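Local structure of beta-ketoacyl-[acyl-carrier-protein] synthase III (Pseudomonas aeruginosa, 2X3E) at residues A[6-11]-A[164-169]; A[71-76]-A[131-136]; A[172-177]-A[323-328]. The protein probably catalyses the first condensation of fatty acid synthesis, joining an acetyl group from acetyl-CoA to malonyl-ACP to give 3-oxobutanoyl-ACP. The protein carries 1 engineered substitution. One frame throughout, in Å; residues are numbered along the deposited sequence. Where two conformers were deposited one is given.

In the fold
Three contacts illustrate how chemistry follows position in a fold. Contacts 1 and 2 both belong to the five-stranded mixed sheet and are largely buried: strand 160-169, antiparallel to strand 5-14 in contact 1, runs antiparallel to strand 133-140 of contact 2 on its other side, with L166 N probably hydrogen-bonded to A134 O. Contact 1 relies on main-chain bonds and aliphatic packing, whereas contact 2 begins at a polar, partly exposed strand entrance before its apolar part. Contact 3 joins two irregular segments through proline packing and a salt bridge at its exposed margin. It touches contact 1 through a probable hydrogen bond from V8 N to G175 O and the E173-R167 salt bridge, but does not touch contact 2.

Contact 1. Residues A[6-11]-A[164-169]; sequences AVVCGL and VVLRAG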
ATOM      1  N   ALA A   6       1.615 -12.659  15.469  1.00 17.04           N
ATOM      2  CA  ALA A   6       0.628 -11.592  15.440  1.00 16.19           C
ATOM      3  C   ALA A   6      -0.721 -12.205  15.769  1.00 15.60           C
ATOM      4  O   ALA A   6      -1.149 -13.136  15.092  1.00 15.69           O
ATOM      5  CB  ALA A   6       0.587 -10.952  14.067  1.00 16.09           C
ATOM      6  N   VAL A   7      -1.383 -11.671  16.795  1.00 15.27           N
ATOM      7  CA  VAL A   7      -2.620 -12.235  17.322  1.00 15.31           C
ATOM      8  C   VAL A   7      -3.807 -11.283  17.160  1.00 14.52           C
ATOM      9  O   VAL A   7      -3.754 -10.131  17.584  1.00 14.72           O
ATOM     10  CB  VAL A   7      -2.456 -12.578  18.818  1.00 15.84           C
ATOM     11  CG1 VAL A   7      -3.782 -13.014  19.413  1.00 16.48           C
ATOM     12  CG2 VAL A   7      -1.393 -13.654  19.005  1.00 16.99           C
ATOM     13  N   VAL A   8      -4.886 -11.775  16.561  1.00 14.68           N
ATOM     14  CA  VAL A   8      -6.129 -11.002  16.468  1.00 14.53           C
ATOM     15  C   VAL A   8      -6.715 -10.842  17.872  1.00 14.81           C
ATOM     16  O   VAL A   8      -6.869 -11.823  18.596  1.00 15.26           O
ATOM     17  CB  VAL A   8      -7.172 -11.691  15.549  1.00 14.01           C
ATOM     18  CG1 VAL A   8      -8.495 -10.929  15.562  1.00 14.66           C
ATOM     19  CG2 VAL A   8      -6.642 -11.800  14.121  1.00 14.80           C
ATOM     20  N   CYS A   9      -7.039  -9.608  18.254  1.00 15.29           N
ATOM     21  CA  CYS A   9      -7.596  -9.339  19.584  1.00 16.59           C
ATOM     22  C   CYS A   9      -8.741  -8.320  19.605  1.00 16.76           C
ATOM     23  O   CYS A   9      -9.237  -7.991  20.672  1.00 17.37           O
ATOM     24  CB  CYS A   9      -6.480  -8.915  20.551  1.00 17.33           C
ATOM     25  SG  CYS A   9      -5.588  -7.417  20.108  1.00 18.90           S
ATOM     26  N   GLY A  10      -9.190  -7.864  18.435  1.00 16.61           N
ATOM     27  CA  GLY A  10     -10.285  -6.896  18.349  1.00 16.84           C
ATOM     28  C   GLY A  10     -10.901  -6.861  16.966  1.00 16.43           C
ATOM     29  O   GLY A  10     -10.214  -7.094  15.971  1.00 15.96           O
ATOM     30  N   LEU A  11     -12.206  -6.593  16.910  1.00 16.54           N
ATOM     31  CA  LEU A  11     -12.943  -6.505  15.649  1.00 15.87           C
ATOM     32  C   LEU A  11     -13.946  -5.368  15.742  1.00 15.95           C
ATOM     33  O   LEU A  11     -14.596  -5.187  16.770  1.00 16.39           O
ATOM     34  CB  LEU A  11     -13.672  -7.823  15.351  1.00 16.00           C
ATOM     35  CG  LEU A  11     -14.517  -7.908  14.074  1.00 16.57           C
ATOM     36  CD1 LEU A  11     -13.647  -7.936  12.837  1.00 15.79           C
ATOM     37  CD2 LEU A  11     -15.421  -9.133  14.114  1.00 17.13           C
ATOM     38  N   VAL A 164      -9.632  -4.932  12.279  1.00 14.80           N
ATOM     39  CA  VAL A 164      -9.142  -5.778  13.350  1.00 14.81           C
ATOM     40  C   VAL A 164      -7.953  -5.120  14.038  1.00 14.75           C
ATOM     41  O   VAL A 164      -7.221  -4.327  13.430  1.00 14.34           O
ATOM     42  CB  VAL A 164      -8.717  -7.186  12.848  1.00 15.10           C
ATOM     43  CG1 VAL A 164      -9.917  -7.975  12.398  1.00 14.99           C
ATOM     44  CG2 VAL A 164      -7.675  -7.087  11.725  1.00 15.00           C
ATOM     45  N   VAL A 165      -7.794  -5.446  15.318  1.00 15.16           N
ATOM     46  CA  VAL A 165      -6.605  -5.100  16.089  1.00 15.33           C
ATOM     47  C   VAL A 165      -5.753  -6.362  16.207  1.00 15.76           C
ATOM     48  O   VAL A 165      -6.274  -7.442  16.519  1.00 15.39           O
ATOM     49  CB  VAL A 165      -6.969  -4.593  17.497  1.00 15.88           C
ATOM     50  CG1 VAL A 165      -5.713  -4.405  18.360  1.00 15.38           C
ATOM     51  CG2 VAL A 165      -7.770  -3.290  17.405  1.00 16.05           C
ATOM     52  N   LEU A 166      -4.459  -6.220  15.920  1.00 16.01           N
ATOM     53  CA  LEU A 166      -3.478  -7.288  16.096  1.00 16.94           C
ATOM     54  C   LEU A 166      -2.497  -6.875  17.182  1.00 16.75           C
ATOM     55  O   LEU A 166      -2.168  -5.694  17.307  1.00 17.07           O
ATOM     56  CB  LEU A 166      -2.704  -7.536  14.803  1.00 17.15           C
ATOM     57  CG  LEU A 166      -3.475  -8.015  13.577  1.00 18.87           C
ATOM     58  CD1 LEU A 166      -2.610  -7.882  12.331  1.00 20.20           C
ATOM     59  CD2 LEU A 166      -3.933  -9.451  13.759  1.00 19.93           C
ATOM     60  N   ARG A 167      -2.045  -7.837  17.977  1.00 17.00           N
ATOM     61  CA  ARG A 167      -1.013  -7.584  18.988  1.00 17.34           C
ATOM     62  C   ARG A 167       0.075  -8.641  18.915  1.00 17.33           C
ATOM     63  O   ARG A 167      -0.155  -9.744  18.432  1.00 17.13           O
ATOM     64  CB  ARG A 167      -1.618  -7.582  20.398  1.00 18.14           C
ATOM     65  CG  ARG A 167      -2.178  -8.928  20.857  1.00 18.80           C
ATOM     66  CD  ARG A 167      -2.461  -8.927  22.355  1.00 19.98           C
ATOM     67  NE  ARG A 167      -3.166 -10.128  22.801  1.00 21.23           N
ATOM     68  CZ  ARG A 167      -2.619 -11.332  22.960  1.00 22.16           C
ATOM     69  NH1 ARG A 167      -1.333 -11.549  22.692  1.00 22.24           N
ATOM     70  NH2 ARG A 167      -3.378 -12.336  23.383  1.00 22.92           N
ATOM     71  N   ALA A 168       1.257  -8.304  19.416  1.00 17.77           N
ATOM     72  CA  ALA A 168       2.305  -9.293  19.611  1.00 18.48           C
ATOM     73  C   ALA A 168       1.820 -10.363  20.586  1.00 19.44           C
ATOM     74  O   ALA A 168       1.157 -10.062  21.584  1.00 19.62           O
ATOM     75  CB  ALA A 168       3.583  -8.630  20.141  1.00 18.77           C
ATOM     76  N   GLY A 169       2.144 -11.615  20.284  1.00 19.96           N
ATOM     77  CA  GLY A 169       1.771 -12.730  21.139  1.00 21.35           C
ATOM     78  C   GLY A 169       2.575 -13.973  20.826  1.00 22.26           C
ATOM     79  O   GLY A 169       3.641 -13.892  20.199  1.00 22.32           O
TER
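A classic beta bulge, in which C9 and G10 together face V165, interrupts the antiparallel pairing of strands 5-14 and 160-169. Ahead of it the pairing is regular: V7 N reaches R167 O at 2.8 Å in the carbonyl plane, and R167 N answers to V7 O at 2.9 Å. At the bulge C9 N gives a nearly straight bond to V165 O (2.9 Å, 169° at the hydrogen), whereas V165 N meets G10 O at 3.0 Å from above the carbonyl plane. These strands lie at one side of the five-stranded mixed sheet in the first half of the thiolase-like fold. V8 and L166 point to the face covered by helix 114-127, and V8 CG2 packs on L166 CD2 at 3.6 Å. On the face of V7, V165 and R167, the V7 and R167 side chains run alongside each other, with V7 CG1 4.0 Å above the centre of the guanidinium plane. R167 NH1 binds A168 O in that plane and NH2 forms a salt bridge with E173, which together fix the rotation of the group. C9 SG stands between its backbone N and carbonyl carbon (chi1 61°), which brings it against V165 CG1 at 3.5 Å.

Contact 2. Residues A[71-76]-A[131-136]; sequences ERVDAV and ADSALL
A131 meets D74 through their CB atoms, 3.9 Å apart, at the entrance to a pair of parallel strands. Next along the chain, D132 N donates to D74 OD2 at 2.9 Å, on the anti lone pair of that oxygen. The D74 CG lies beside its own backbone N (chi1 -70°), an orientation that carries the carboxylate to this N-H. The two acids also come close, D74 OD2 lying 4.2 Å from D132 OD2 with the carboxylate planes 66° apart; the salt bridge from D132 OD1 to R4 probably eases the repulsion. S133 O accepts D74 N at 3.1 Å from well above its carbonyl plane, and S133 OG takes only a weak bond from the same N-H. The buried S133 N, by contrast, has no partner in the model. From here strands 75-79 and 133-140 run as parallel neighbours within the mixed sheet, between helices 53-68 and 114-127. A134 faces helix 114-127, its CB 4.0 Å from A75 CB. L135 N then donates to A75 O at 2.9 Å, nearly straight at 167°, while the L135 side chain turns toward helix 53-68 and crosses V73 at about a right angle, CD1 to V73 CG2 at 4.0 Å.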
ATOM      1  N   GLU A  71      -6.438   1.526  23.817  1.00 21.19           N
ATOM      2  CA  GLU A  71      -6.668   2.905  23.403  0.50 21.14           C
ATOM      3  C   GLU A  71      -5.553   3.436  22.503  1.00 20.39           C
ATOM      4  O   GLU A  71      -5.678   4.519  21.938  1.00 20.44           O
ATOM      5  CB  GLU A  71      -6.867   3.785  24.630  0.50 22.39           C
ATOM      6  CG  GLU A  71      -8.016   3.289  25.499  0.50 23.76           C
ATOM      7  CD  GLU A  71      -8.263   4.158  26.698  0.50 26.21           C
ATOM      8  OE1 GLU A  71      -7.630   5.233  26.799  0.50 27.92           O
ATOM      9  OE2 GLU A  71      -9.090   3.761  27.547  0.50 28.26           O
ATOM     10  N   ARG A  72      -4.478   2.658  22.354  1.00 19.67           N
ATOM     11  CA  ARG A  72      -3.382   2.986  21.440  1.00 18.91           C
ATOM     12  C   ARG A  72      -2.896   1.745  20.719  1.00 17.81           C
ATOM     13  O   ARG A  72      -2.911   0.653  21.283  1.00 17.90           O
ATOM     14  CB  ARG A  72      -2.195   3.590  22.195  1.00 19.89           C
ATOM     15  CG  ARG A  72      -2.279   5.070  22.363  1.00 21.53           C
ATOM     16  CD  ARG A  72      -1.133   5.614  23.212  1.00 22.91           C
ATOM     17  NE  ARG A  72      -1.534   6.907  23.753  1.00 24.65           N
ATOM     18  CZ  ARG A  72      -2.276   7.077  24.843  1.00 26.83           C
ATOM     19  NH1 ARG A  72      -2.685   6.036  25.567  1.00 27.47           N
ATOM     20  NH2 ARG A  72      -2.603   8.304  25.227  1.00 28.76           N
ATOM     21  N   VAL A  73      -2.477   1.927  19.469  1.00 16.77           N
ATOM     22  CA  VAL A  73      -1.715   0.923  18.728  1.00 16.42           C
ATOM     23  C   VAL A  73      -0.537   1.623  18.037  1.00 16.22           C
ATOM     24  O   VAL A  73      -0.545   2.851  17.884  1.00 16.08           O
ATOM     25  CB  VAL A  73      -2.590   0.163  17.695  1.00 16.01           C
ATOM     26  CG1 VAL A  73      -3.690  -0.637  18.415  1.00 16.32           C
ATOM     27  CG2 VAL A  73      -3.202   1.118  16.665  1.00 15.64           C
ATOM     28  N   ASP A  74       0.466   0.853  17.620  1.00 15.91           N
ATOM     29  CA  ASP A  74       1.694   1.435  17.047  1.00 16.34           C
ATOM     30  C   ASP A  74       1.556   1.765  15.568  1.00 15.38           C
ATOM     31  O   ASP A  74       2.309   2.587  15.042  1.00 14.70           O
ATOM     32  CB  ASP A  74       2.885   0.486  17.236  1.00 17.03           C
ATOM     33  CG  ASP A  74       3.327   0.366  18.675  1.00 18.68           C
ATOM     34  OD1 ASP A  74       3.328   1.388  19.396  1.00 19.93           O
ATOM     35  OD2 ASP A  74       3.700  -0.754  19.090  1.00 19.84           O
ATOM     36  N   ALA A  75       0.598   1.116  14.904  1.00 14.52           N
ATOM     37  CA  ALA A  75       0.481   1.153  13.455  1.00 14.21           C
ATOM     38  C   ALA A  75      -0.985   1.150  13.012  1.00 13.54           C
ATOM     39  O   ALA A  75      -1.834   0.507  13.642  1.00 13.03           O
ATOM     40  CB  ALA A  75       1.216  -0.045  12.841  1.00 14.05           C
ATOM     41  N   VAL A  76      -1.264   1.887  11.939  1.00 13.46           N
ATOM     42  CA  VAL A  76      -2.584   1.910  11.320  1.00 13.19           C
ATOM     43  C   VAL A  76      -2.433   1.718   9.814  1.00 13.18           C
ATOM     44  O   VAL A  76      -1.871   2.565   9.128  1.00 13.17           O
ATOM     45  CB  VAL A  76      -3.331   3.243  11.582  1.00 13.25           C
ATOM     46  CG1 VAL A  76      -4.693   3.215  10.904  1.00 13.34           C
ATOM     47  CG2 VAL A  76      -3.476   3.497  13.084  1.00 13.51           C
ATOM     48  N   ALA A 131       6.433  -3.139  15.258  1.00 17.65           N
ATOM     49  CA  ALA A 131       5.246  -2.687  15.970  1.00 17.54           C
ATOM     50  C   ALA A 131       4.861  -3.773  16.969  1.00 17.71           C
ATOM     51  O   ALA A 131       5.107  -4.951  16.716  1.00 17.62           O
ATOM     52  CB  ALA A 131       4.101  -2.439  14.988  1.00 16.94           C
ATOM     53  N   ASP A 132       4.276  -3.379  18.099  1.00 17.60           N
ATOM     54  CA  ASP A 132       3.777  -4.338  19.091  1.00 17.87           C
ATOM     55  C   ASP A 132       2.258  -4.490  19.021  1.00 17.37           C
ATOM     56  O   ASP A 132       1.694  -5.391  19.630  1.00 17.28           O
ATOM     57  CB  ASP A 132       4.194  -3.926  20.503  1.00 18.57           C
ATOM     58  CG  ASP A 132       5.708  -3.898  20.689  1.00 20.63           C
ATOM     59  OD1 ASP A 132       6.433  -4.665  20.014  1.00 21.41           O
ATOM     60  OD2 ASP A 132       6.174  -3.106  21.528  1.00 22.61           O
ATOM     61  N   SER A 133       1.607  -3.604  18.269  1.00 16.75           N
ATOM     62  CA  SER A 133       0.166  -3.666  18.039  1.00 16.39           C
ATOM     63  C   SER A 133      -0.184  -2.857  16.797  1.00 15.80           C
ATOM     64  O   SER A 133       0.566  -1.963  16.396  1.00 15.95           O
ATOM     65  CB  SER A 133      -0.594  -3.122  19.240  1.00 16.88           C
ATOM     66  OG  SER A 133      -0.222  -1.778  19.493  1.00 16.85           O
ATOM     67  N   ALA A 134      -1.322  -3.172  16.194  1.00 15.02           N
ATOM     68  CA  ALA A 134      -1.711  -2.545  14.938  1.00 14.62           C
ATOM     69  C   ALA A 134      -3.197  -2.635  14.688  1.00 13.98           C
ATOM     70  O   ALA A 134      -3.856  -3.596  15.094  1.00 13.54           O
ATOM     71  CB  ALA A 134      -0.977  -3.195  13.781  1.00 14.33           C
ATOM     72  N   LEU A 135      -3.703  -1.619  13.999  1.00 13.71           N
ATOM     73  CA  LEU A 135      -5.005  -1.665  13.365  1.00 13.51           C
ATOM     74  C   LEU A 135      -4.818  -1.987  11.888  1.00 13.20           C
ATOM     75  O   LEU A 135      -3.977  -1.379  11.210  1.00 13.58           O
ATOM     76  CB  LEU A 135      -5.720  -0.313  13.495  1.00 13.35           C
ATOM     77  CG  LEU A 135      -6.571  -0.102  14.747  1.00 13.82           C
ATOM     78  CD1 LEU A 135      -6.803   1.383  15.007  1.00 14.21           C
ATOM     79  CD2 LEU A 135      -7.919  -0.834  14.601  1.00 12.57           C
ATOM     80  N   LEU A 136      -5.597  -2.942  11.395  1.00 12.86           N
ATOM     81  CA  LEU A 136      -5.754  -3.164   9.961  1.00 12.38           C
ATOM     82  C   LEU A 136      -7.213  -2.903   9.617  1.00 12.71           C
ATOM     83  O   LEU A 136      -8.105  -3.518  10.200  1.00 12.13           O
ATOM     84  CB  LEU A 136      -5.387  -4.594   9.573  1.00 12.56           C
ATOM     85  CG  LEU A 136      -5.720  -4.982   8.125  1.00 12.58           C
ATOM     86  CD1 LEU A 136      -4.896  -4.149   7.156  1.00 11.49           C
ATOM     87  CD2 LEU A 136      -5.481  -6.480   7.918  1.00 13.32           C
TER
HETATM   88  O   HOH W   1       1.455  -1.396  21.216  1.00 12.61           O

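Contact 3. Residues A[172-177]-A[323-328]; sequences EEEGAL and WPKIVP
E174 buries the most surface here, and its side chain meets the 323-328 segment at both ends. At its root, CB lies 4.1 Å from P324 CB, and the E174 carbonyl oxygen stands 3.8 Å from the same P324 CB. Beyond CG the chain is extended and carries the carboxylate past the proline to K325. There OE1 accepts K325 NZ at 3.0 Å in a salt bridge, approached on the syn side and 27° out of the carboxylate plane. A bend at the last torsion of the lysine, chi4 62°, directs the ammonium group onto the acid. A water adds a further link: it donates to E174 OE1 and accepts from K325 N. P324 is the second large contributor. Its CG rests 3.8 Å from G175 CA, while its CD lies over one face of the neighbouring W323 ring, toward the rim. G175 also pairs through its backbone with V8 of strand 5-14. Its positive phi, 98°, is that of the third residue of a type II beta turn, a position that favours glycine. That turn, from E173 to A176 and closed by A176 N to E173 O at 3.2 Å, leads into strand 177-184, whose antiparallel neighbour in the second sheet of the thiolase-like fold, strand 315-322, runs out into W323.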
ATOM      1  N   GLU A 172       1.018 -20.147  19.905  1.00 25.68           N
ATOM      2  CA  GLU A 172       0.033 -21.083  20.476  1.00 26.61           C
ATOM      3  C   GLU A 172      -1.264 -20.415  20.977  1.00 25.84           C
ATOM      4  O   GLU A 172      -2.216 -21.111  21.345  1.00 26.36           O
ATOM      5  CB  GLU A 172       0.674 -21.919  21.589  1.00 28.14           C
ATOM      6  CG  GLU A 172       0.915 -21.183  22.907  1.00 31.03           C
ATOM      7  CD  GLU A 172       1.864 -21.928  23.836  1.00 35.26           C
ATOM      8  OE1 GLU A 172       2.116 -23.138  23.613  1.00 38.38           O
ATOM      9  OE2 GLU A 172       2.365 -21.300  24.798  1.00 39.02           O
ATOM     10  N   GLU A 173      -1.309 -19.081  20.985  1.00 24.42           N
ATOM     11  CA  GLU A 173      -2.520 -18.358  21.400  1.00 23.73           C
ATOM     12  C   GLU A 173      -3.600 -18.422  20.332  1.00 22.64           C
ATOM     13  O   GLU A 173      -3.308 -18.285  19.146  1.00 21.85           O
ATOM     14  CB  GLU A 173      -2.217 -16.884  21.665  1.00 23.20           C
ATOM     15  CG  GLU A 173      -1.355 -16.626  22.864  1.00 24.64           C
ATOM     16  CD  GLU A 173      -1.250 -15.158  23.162  1.00 24.56           C
ATOM     17  OE1 GLU A 173      -0.281 -14.521  22.694  1.00 23.58           O
ATOM     18  OE2 GLU A 173      -2.163 -14.634  23.834  1.00 25.79           O
ATOM     19  N   GLU A 174      -4.852 -18.602  20.754  1.00 22.23           N
ATOM     20  CA  GLU A 174      -5.975 -18.419  19.844  1.00 21.56           C
ATOM     21  C   GLU A 174      -5.828 -17.052  19.202  1.00 19.98           C
ATOM     22  O   GLU A 174      -5.512 -16.079  19.890  1.00 19.65           O
ATOM     23  CB  GLU A 174      -7.309 -18.467  20.588  1.00 22.14           C
ATOM     24  CG  GLU A 174      -7.694 -19.835  21.097  1.00 24.78           C
ATOM     25  CD  GLU A 174      -8.974 -19.814  21.919  1.00 26.74           C
ATOM     26  OE1 GLU A 174      -9.469 -18.715  22.258  1.00 28.34           O
ATOM     27  OE2 GLU A 174      -9.485 -20.904  22.233  1.00 30.32           O
ATOM     28  N   GLY A 175      -6.038 -16.986  17.892  1.00 18.41           N
ATOM     29  CA  GLY A 175      -6.013 -15.717  17.164  1.00 17.45           C
ATOM     30  C   GLY A 175      -4.703 -15.423  16.467  1.00 16.57           C
ATOM     31  O   GLY A 175      -4.624 -14.494  15.667  1.00 16.40           O
ATOM     32  N   ALA A 176      -3.669 -16.200  16.777  1.00 16.51           N
ATOM     33  CA  ALA A 176      -2.392 -16.076  16.088  1.00 16.10           C
ATOM     34  C   ALA A 176      -2.552 -16.472  14.626  1.00 15.67           C
ATOM     35  O   ALA A 176      -3.190 -17.476  14.306  1.00 15.68           O
ATOM     36  CB  ALA A 176      -1.331 -16.935  16.755  1.00 16.09           C
ATOM     37  N   LEU A 177      -1.971 -15.674  13.742  1.00 15.58           N
ATOM     38  CA  LEU A 177      -2.008 -15.966  12.315  1.00 15.43           C
ATOM     39  C   LEU A 177      -1.021 -17.103  12.063  1.00 16.17           C
ATOM     40  O   LEU A 177       0.171 -16.945  12.300  1.00 16.94           O
ATOM     41  CB  LEU A 177      -1.640 -14.723  11.502  1.00 14.91           C
ATOM     42  CG  LEU A 177      -2.443 -13.453  11.783  1.00 15.11           C
ATOM     43  CD1 LEU A 177      -1.952 -12.329  10.881  1.00 15.04           C
ATOM     44  CD2 LEU A 177      -3.938 -13.673  11.619  1.00 14.91           C
ATOM     45  N   TRP A 323      -9.944 -19.002  15.855  1.00 16.85           N
ATOM     46  CA  TRP A 323     -10.669 -17.772  16.180  1.00 17.07           C
ATOM     47  C   TRP A 323     -10.607 -17.525  17.685  1.00 18.01           C
ATOM     48  O   TRP A 323     -10.900 -18.435  18.469  1.00 18.69           O
ATOM     49  CB  TRP A 323     -12.127 -17.848  15.704  1.00 17.49           C
ATOM     50  CG  TRP A 323     -12.892 -16.572  15.944  1.00 17.74           C
ATOM     51  CD1 TRP A 323     -13.893 -16.373  16.842  1.00 18.96           C
ATOM     52  CD2 TRP A 323     -12.680 -15.318  15.293  1.00 18.35           C
ATOM     53  NE1 TRP A 323     -14.332 -15.074  16.784  1.00 20.09           N
ATOM     54  CE2 TRP A 323     -13.601 -14.402  15.838  1.00 19.25           C
ATOM     55  CE3 TRP A 323     -11.801 -14.880  14.300  1.00 18.56           C
ATOM     56  CZ2 TRP A 323     -13.670 -13.071  15.422  1.00 19.66           C
ATOM     57  CZ3 TRP A 323     -11.872 -13.553  13.884  1.00 19.04           C
ATOM     58  CH2 TRP A 323     -12.800 -12.666  14.450  1.00 19.46           C
ATOM     59  N   PRO A 324     -10.205 -16.307  18.095  1.00 18.06           N
ATOM     60  CA  PRO A 324     -10.084 -15.996  19.509  1.00 19.26           C
ATOM     61  C   PRO A 324     -11.394 -15.509  20.107  1.00 20.24           C
ATOM     62  O   PRO A 324     -12.369 -15.289  19.383  1.00 20.24           O
ATOM     63  CB  PRO A 324      -9.051 -14.869  19.517  1.00 19.05           C
ATOM     64  CG  PRO A 324      -9.323 -14.128  18.261  1.00 18.33           C
ATOM     65  CD  PRO A 324      -9.821 -15.150  17.261  1.00 17.77           C
ATOM     66  N   LYS A 325     -11.402 -15.332  21.420  1.00 22.23           N
ATOM     67  CA  LYS A 325     -12.562 -14.783  22.116  1.00 23.91           C
ATOM     68  C   LYS A 325     -12.590 -13.269  21.920  1.00 24.77           C
ATOM     69  O   LYS A 325     -11.786 -12.547  22.514  1.00 25.26           O
ATOM     70  CB  LYS A 325     -12.500 -15.125  23.604  1.00 25.13           C
ATOM     71  CG  LYS A 325     -12.466 -16.628  23.888  1.00 26.32           C
ATOM     72  CD  LYS A 325     -12.177 -16.922  25.351  1.00 29.36           C
ATOM     73  CE  LYS A 325     -12.065 -18.421  25.605  1.00 30.98           C
ATOM     74  NZ  LYS A 325     -10.935 -19.042  24.843  1.00 30.49           N
ATOM     75  N   ILE A 326     -13.506 -12.796  21.077  1.00 25.03           N
ATOM     76  CA  ILE A 326     -13.617 -11.368  20.765  1.00 25.98           C
ATOM     77  C   ILE A 326     -14.898 -10.808  21.352  1.00 27.90           C
ATOM     78  O   ILE A 326     -15.965 -11.420  21.218  1.00 27.96           O
ATOM     79  CB  ILE A 326     -13.618 -11.108  19.238  1.00 25.17           C
ATOM     80  CG1 ILE A 326     -12.285 -11.535  18.617  1.00 24.68           C
ATOM     81  CG2 ILE A 326     -13.893  -9.632  18.938  1.00 25.80           C
ATOM     82  CD1 ILE A 326     -11.084 -10.732  19.116  1.00 25.00           C
ATOM     83  N   VAL A 327     -14.790  -9.647  22.001  1.00 29.62           N
ATOM     84  CA  VAL A 327     -15.946  -8.975  22.579  1.00 31.94           C
ATOM     85  C   VAL A 327     -16.778  -8.363  21.451  1.00 32.73           C
ATOM     86  O   VAL A 327     -16.257  -7.560  20.652  1.00 32.62           O
ATOM     87  CB  VAL A 327     -15.544  -7.860  23.574  1.00 33.62           C
ATOM     88  CG1 VAL A 327     -16.779  -7.153  24.115  1.00 35.68           C
ATOM     89  CG2 VAL A 327     -14.721  -8.428  24.717  1.00 33.73           C
ATOM     90  N   PRO A 328     -18.071  -8.738  21.378  1.00 33.78           N
ATOM     91  CA  PRO A 328     -18.980  -8.186  20.366  1.00 34.52           C
ATOM     92  C   PRO A 328     -19.260  -6.692  20.565  1.00 36.48           C
ATOM     93  O   PRO A 328     -19.013  -6.152  21.649  1.00 37.93           O
ATOM     94  CB  PRO A 328     -20.266  -9.005  20.557  1.00 35.01           C
ATOM     95  CG  PRO A 328     -20.208  -9.503  21.955  1.00 35.68           C
ATOM     96  CD  PRO A 328     -18.760  -9.677  22.289  1.00 34.31           C
TER
HETATM   97  O   HOH W   2      -8.986 -15.811  22.913  1.00 12.11           O
HETATM   98  O   HOH W   3     -11.390 -21.822  23.588  1.00 27.24           O